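Local coordinates for N-acetyltransferase domain-containing protein (Deinococcus radiodurans, PDB 3S6F), which probably transfers an acetyl group from acetyl-coenzyme A to an amine, as a putative N-acetyltransferase of the GNAT family, and is seen here with coenzyme A bound, at residues Glu17-Ala22 with Phe50-Thr55; Gly26-Trp31 with Ile76-Val81. All blocks are in the same frame, centred on the assembly; numbering follows the deposited sequence. Where two conformers were deposited one is given.

Both contacts tie the long loop between strand 11-13 and helix 37-46 to the central mixed sheet of the GNAT fold. Contact 1 fixes its early part, 17-22, to strand 49-54. Contact 2 fixes its later part, 26-31, to strand 73-81. The contact centres are 14 Å apart, and the segments alternate along the chain. Contact 2 lies at the coenzyme A site, because Leu-79 and Val-81 bind the cofactor directly through their backbone. Contact 1 is further off: the side chain of Leu-52 is about 13 Å from the coenzyme A and about 10 Å from the side chain of Leu-79. Strand 60-68 lies between the two strands in the sheet.

Contact 1. Residues Glu17-Ala22 with Phe50-Thr55; sequences EGVTPA and FVLART
Arg-54 supplies the polar part of this contact. Arg-54 NH2 donates a hydrogen bond of 2.8 Å to Gly-18 O, bent to 143° at the hydrogen. The donor stands above the carbonyl plane of Gly-18. The oxygen in turn is tilted from the guanidinium plane by 24°. A bend at chi3 (73°) turns the otherwise extended arginine chain and sets the guanidinium beside the loop. The same group has further holds: NH1 bonds to Gln-13 OE1 and NH2 to Gly-58 O.

The apolar part centres on Val-19. Val-19 CG2 sits over the middle of one guanidinium face of Arg-54, 3.6 Å above the plane. Val-19 CG2 also touches Leu-52 CD1 at 3.8 Å, so one methyl meets both Leu-52 and Arg-54. Leu-52 also packs on Leu-44 of helix 37-46 and on Phe-63 of strand 60-68.

Gly-18 has a backbone shape in which a side chain would jam against the carbonyl oxygen before it, which calls for glycine.

The contact joins a loop to strand 49-54 of the sheet. The bonds to three oxygens and the methyl over one face of the Arg-54 guanidinium should limit its turning. Its positive charge is probably eased by the neutral oxygens of Gly-18, Gly-58 and Gln-13.

Contact 2. Residues Gly26-Trp31 with Ile76-Val81; sequences GFFEGW and IPLLEV. With COA (coenzyme A), chain B.
Leu-78 meets two aromatic rings of the loop with its two methyls. Leu-78 CD1 lies at the edge of the Phe-28 ring, 4.2 Å from Phe-28 CE1. Leu-78 CD2 approaches the indole obliquely, 4.0 Å from Trp-31 CZ2. These rings also pack together, with Phe-28 CD1 over the indole face. Leu-72 of the second subunit packs on both Leu-78 and Trp-31.

Leu-79 turns to the cofactor. Leu-79 O accepts a hydrogen bond of 2.9 Å from coenzyme A N4P.

Glu-80 reaches back to the loop. CG is anti to the backbone N (chi1 -170°) and the chain stays extended, which carries the carboxylate to two successive amides. Phe-28 N gives a 2.7 Å bond to Glu-80 OE1, met on the syn side but 17° out of the carboxylate plane. Glu-29 N bonds to the syn lone pair of Glu-80 OE2 at 3.0 Å. One water also links Glu-80 OE2 to Gly-26 O. Phe-27 turns its ring edge to the glutamate, with CG of Glu-80 in the ring plane. An alanine in place of Glu-80 would probably leave the amides of Phe-28 and Glu-29 without their acceptors and the loop less firmly held.

Val-81 N donates to coenzyme A O9P at 2.9 Å, almost straight at 177°. Leu-79 and Val-81 thus bind the pantetheine arm in the GNAT manner, like a neighbouring strand.

Alternate residues of the strand therefore serve the cofactor through backbone and the loop through side chains. Main-chain amides grip both carboxylate oxygens of Glu-80, which fixes the rotation of the group and ties the loop to the cofactor-binding strand.

Contact 1. Residues Glu17-Ala22 with Phe50-Thr55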
# COMPACT_ATOMS: atom_id res chain seq x y z
N GLU A 17 -6.48 14.74 -16.60
CA GLU A 17 -6.76 15.76 -17.63
C GLU A 17 -8.02 15.36 -18.38
O GLU A 17 -8.13 14.27 -18.89
CB GLU A 17 -5.57 15.93 -18.57
CG GLU A 17 -4.35 16.48 -17.86
CD GLU A 17 -3.24 16.87 -18.82
OE1 GLU A 17 -3.03 16.13 -19.80
OE2 GLU A 17 -2.58 17.93 -18.67
N GLY A 18 -8.98 16.27 -18.42
CA GLY A 18 -10.22 15.99 -19.13
C GLY A 18 -11.21 15.14 -18.36
O GLY A 18 -12.23 14.73 -18.93
N VAL A 19 -10.96 14.88 -17.08
CA VAL A 19 -11.86 14.09 -16.24
C VAL A 19 -12.44 14.97 -15.15
O VAL A 19 -11.69 15.57 -14.35
CB VAL A 19 -11.11 12.94 -15.57
CG1 VAL A 19 -12.04 12.10 -14.65
CG2 VAL A 19 -10.44 12.05 -16.61
N THR A 20 -13.76 15.06 -15.10
CA THR A 20 -14.43 15.79 -14.06
C THR A 20 -15.03 14.83 -13.03
O THR A 20 -15.24 13.67 -13.32
CB THR A 20 -15.58 16.62 -14.66
OG1 THR A 20 -16.55 15.71 -15.20
CG2 THR A 20 -15.06 17.59 -15.75
N PRO A 21 -15.41 15.35 -11.85
CA PRO A 21 -16.16 14.50 -10.91
C PRO A 21 -17.45 13.97 -11.51
O PRO A 21 -17.85 12.83 -11.23
CB PRO A 21 -16.38 15.41 -9.70
CG PRO A 21 -15.21 16.31 -9.76
CD PRO A 21 -14.95 16.59 -11.22
N ALA A 22 -18.08 14.75 -12.38
CA ALA A 22 -19.30 14.31 -13.08
C ALA A 22 -19.11 13.09 -13.95
O ALA A 22 -20.10 12.49 -14.35
CB ALA A 22 -19.90 15.43 -13.94
N PHE A 50 -2.43 5.72 -11.36
CA PHE A 50 -3.76 5.15 -11.57
C PHE A 50 -3.99 4.96 -13.05
O PHE A 50 -3.27 5.53 -13.87
CB PHE A 50 -4.87 6.03 -10.93
CG PHE A 50 -4.93 7.39 -11.52
CD1 PHE A 50 -5.66 7.66 -12.67
CD2 PHE A 50 -4.25 8.44 -10.93
CE1 PHE A 50 -5.71 8.93 -13.21
CE2 PHE A 50 -4.30 9.71 -11.48
CZ PHE A 50 -5.03 9.94 -12.62
N VAL A 51 -5.01 4.15 -13.38
CA VAL A 51 -5.44 3.97 -14.76
C VAL A 51 -6.96 4.08 -14.81
O VAL A 51 -7.63 3.49 -13.97
CB VAL A 51 -4.99 2.63 -15.38
CG1 VAL A 51 -5.29 2.58 -16.88
CG2 VAL A 51 -3.50 2.36 -15.13
N LEU A 52 -7.47 4.86 -15.75
CA LEU A 52 -8.88 5.01 -16.03
C LEU A 52 -9.22 4.42 -17.39
O LEU A 52 -8.47 4.61 -18.34
CB LEU A 52 -9.26 6.52 -16.08
CG LEU A 52 -8.79 7.38 -14.91
CD1 LEU A 52 -9.24 8.82 -15.07
CD2 LEU A 52 -9.27 6.81 -13.56
N ALA A 53 -10.39 3.80 -17.46
CA ALA A 53 -11.00 3.31 -18.70
C ALA A 53 -12.24 4.14 -18.95
O ALA A 53 -13.08 4.26 -18.06
CB ALA A 53 -11.37 1.84 -18.56
N ARG A 54 -12.31 4.76 -20.13
CA ARG A 54 -13.35 5.74 -20.46
C ARG A 54 -14.05 5.36 -21.76
O ARG A 54 -13.42 4.94 -22.72
CB ARG A 54 -12.74 7.14 -20.62
CG ARG A 54 -11.98 7.60 -19.38
CD ARG A 54 -11.41 8.99 -19.53
NE ARG A 54 -12.42 10.02 -19.48
CZ ARG A 54 -12.21 11.30 -19.70
NH1 ARG A 54 -11.05 11.73 -20.13
NH2 ARG A 54 -13.19 12.15 -19.52
N THR A 55 -15.35 5.60 -21.79
CA THR A 55 -16.12 5.55 -23.03
C THR A 55 -15.89 6.87 -23.80
O THR A 55 -15.36 7.84 -23.27
CB THR A 55 -17.61 5.29 -22.75
OG1 THR A 55 -18.04 6.16 -21.70
CG2 THR A 55 -17.84 3.87 -22.35

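Contact 2. Residues Gly26-Trp31 with Ile76-Val81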
# COMPACT_ATOMS: atom_id res chain seq x y z
N GLY A 26 -20.89 6.37 -10.38
CA GLY A 26 -21.19 4.97 -10.62
C GLY A 26 -20.29 3.92 -10.00
O GLY A 26 -20.46 2.75 -10.31
N PHE A 27 -19.33 4.34 -9.18
CA PHE A 27 -18.41 3.43 -8.52
C PHE A 27 -18.86 3.16 -7.10
O PHE A 27 -19.89 3.67 -6.61
CB PHE A 27 -16.99 3.98 -8.63
CG PHE A 27 -16.48 3.93 -10.02
CD1 PHE A 27 -16.17 2.72 -10.61
CD2 PHE A 27 -16.36 5.07 -10.79
CE1 PHE A 27 -15.76 2.65 -11.92
CE2 PHE A 27 -15.91 4.99 -12.10
CZ PHE A 27 -15.62 3.77 -12.66
N PHE A 28 -18.11 2.29 -6.45
CA PHE A 28 -18.36 1.87 -5.06
C PHE A 28 -19.68 1.13 -4.96
O PHE A 28 -20.41 1.24 -3.96
CB PHE A 28 -18.25 3.03 -4.08
CG PHE A 28 -16.94 3.76 -4.21
CD1 PHE A 28 -15.76 3.22 -3.67
CD2 PHE A 28 -16.89 4.99 -4.84
CE1 PHE A 28 -14.57 3.87 -3.77
CE2 PHE A 28 -15.69 5.65 -4.92
CZ PHE A 28 -14.54 5.08 -4.40
N GLU A 29 -19.93 0.25 -5.91
CA GLU A 29 -21.13 -0.58 -5.90
C GLU A 29 -21.10 -1.41 -4.62
O GLU A 29 -20.09 -2.05 -4.27
CB GLU A 29 -21.21 -1.48 -7.14
CG GLU A 29 -22.56 -2.25 -7.27
CD GLU A 29 -22.52 -3.45 -8.26
OE1 GLU A 29 -21.62 -3.52 -9.13
OE2 GLU A 29 -23.44 -4.33 -8.22
N GLY A 30 -22.20 -1.42 -3.87
CA GLY A 30 -22.27 -2.22 -2.65
C GLY A 30 -21.70 -1.56 -1.41
O GLY A 30 -21.82 -2.12 -0.30
N TRP A 31 -21.09 -0.39 -1.51
CA TRP A 31 -20.53 0.27 -0.34
C TRP A 31 -21.64 0.98 0.41
O TRP A 31 -22.37 1.76 -0.17
CB TRP A 31 -19.48 1.30 -0.72
CG TRP A 31 -18.17 0.71 -1.21
CD1 TRP A 31 -17.97 -0.35 -2.07
CD2 TRP A 31 -16.88 1.19 -0.86
NE1 TRP A 31 -16.63 -0.54 -2.26
CE2 TRP A 31 -15.94 0.38 -1.52
CE3 TRP A 31 -16.42 2.24 -0.07
CZ2 TRP A 31 -14.58 0.57 -1.39
CZ3 TRP A 31 -15.05 2.42 0.06
CH2 TRP A 31 -14.15 1.58 -0.58
N ILE A 76 -2.26 -1.76 -4.12
CA ILE A 76 -3.39 -1.45 -5.00
C ILE A 76 -4.67 -1.40 -4.17
O ILE A 76 -5.24 -2.45 -3.89
CB ILE A 76 -3.49 -2.44 -6.16
CG1 ILE A 76 -2.15 -2.35 -7.01
CG2 ILE A 76 -4.73 -2.14 -7.03
CD1 ILE A 76 -1.96 -3.39 -8.09
N PRO A 77 -5.10 -0.21 -3.72
CA PRO A 77 -6.27 -0.18 -2.85
C PRO A 77 -7.59 -0.54 -3.49
O PRO A 77 -8.43 -1.17 -2.86
CB PRO A 77 -6.28 1.28 -2.33
CG PRO A 77 -4.85 1.74 -2.45
CD PRO A 77 -4.39 1.08 -3.73
N LEU A 78 -7.81 -0.03 -4.71
CA LEU A 78 -9.11 -0.08 -5.38
C LEU A 78 -8.98 -0.52 -6.81
O LEU A 78 -8.12 -0.03 -7.55
CB LEU A 78 -9.79 1.30 -5.35
CG LEU A 78 -10.03 1.96 -4.00
CD1 LEU A 78 -10.45 3.42 -4.22
CD2 LEU A 78 -11.07 1.18 -3.16
N LEU A 79 -9.88 -1.40 -7.23
CA LEU A 79 -10.06 -1.82 -8.62
C LEU A 79 -11.55 -2.00 -8.82
O LEU A 79 -12.17 -2.78 -8.09
CB LEU A 79 -9.33 -3.14 -8.89
CG LEU A 79 -9.62 -3.82 -10.24
CD1 LEU A 79 -9.03 -3.02 -11.40
CD2 LEU A 79 -9.13 -5.26 -10.22
N GLU A 80 -12.13 -1.35 -9.82
CA GLU A 80 -13.54 -1.54 -10.06
C GLU A 80 -13.87 -1.24 -11.50
O GLU A 80 -13.41 -0.28 -12.11
CB GLU A 80 -14.41 -0.65 -9.16
CG GLU A 80 -15.89 -0.99 -9.20
CD GLU A 80 -16.71 -0.22 -8.17
OE1 GLU A 80 -16.15 0.69 -7.51
OE2 GLU A 80 -17.92 -0.52 -8.03
N VAL A 81 -14.71 -2.12 -12.05
CA VAL A 81 -15.33 -1.95 -13.37
C VAL A 81 -16.83 -1.91 -13.13
O VAL A 81 -17.38 -2.72 -12.39
CB VAL A 81 -14.94 -3.10 -14.33
CG1 VAL A 81 -15.74 -3.07 -15.62
CG2 VAL A 81 -13.42 -3.08 -14.60
N1A COA B . -16.72 -13.87 -7.73
C2A COA B . -16.24 -14.85 -8.56
N3A COA B . -15.48 -14.56 -9.67
C4A COA B . -15.23 -13.25 -9.95
C5A COA B . -15.73 -12.24 -9.14
C6A COA B . -16.47 -12.55 -7.99
N6A COA B . -16.93 -11.61 -7.16
N7A COA B . -15.33 -11.06 -9.67
C8A COA B . -14.61 -11.32 -10.78
N9A COA B . -14.54 -12.67 -10.97
C1B COA B . -13.82 -13.38 -12.03
C2B COA B . -14.75 -14.20 -12.91
O2B COA B . -14.01 -15.32 -13.30
C3B COA B . -15.00 -13.34 -14.14
O3B COA B . -15.36 -14.06 -15.30
P3B COA B . -16.92 -14.21 -15.73
O7A COA B . -17.61 -14.89 -14.57
O8A COA B . -17.47 -12.83 -15.95
O9A COA B . -16.90 -15.05 -16.99
C4B COA B . -13.64 -12.66 -14.24
O4B COA B . -13.21 -12.47 -12.90
C5B COA B . -13.69 -11.33 -14.98
O5B COA B . -12.37 -10.96 -15.33
P1A COA B . -12.18 -9.65 -16.24
O1A COA B . -10.73 -9.58 -16.54
O2A COA B . -13.15 -9.61 -17.40
O3A COA B . -12.50 -8.51 -15.17
P2A COA B . -13.81 -7.59 -15.02
O4A COA B . -15.02 -8.44 -15.02
O5A COA B . -13.72 -6.50 -16.03
O6A COA B . -13.50 -6.97 -13.59
CBP COA B . -13.55 -7.05 -11.21
CCP COA B . -13.21 -7.81 -12.48
CDP COA B . -12.72 -5.75 -11.16
CEP COA B . -13.17 -7.93 -9.99
CAP COA B . -15.06 -6.78 -11.25
OAP COA B . -15.80 -7.97 -11.03
C9P COA B . -15.45 -5.77 -10.19
O9P COA B . -15.37 -4.47 -10.43
N8P COA B . -15.94 -6.19 -9.03
C7P COA B . -16.33 -5.26 -7.97
C6P COA B . -15.15 -4.63 -7.22
C5P COA B . -14.14 -5.68 -6.84
O5P COA B . -14.53 -6.73 -6.31
N4P COA B . -12.86 -5.39 -7.11
C3P COA B . -11.76 -6.16 -6.60
C2P COA B . -11.10 -5.36 -5.47
S1P COA B . -12.14 -5.26 -3.97
O HOH W 1 -19.51 0.14 -10.17
O HOH W 2 -17.93 -2.50 -5.88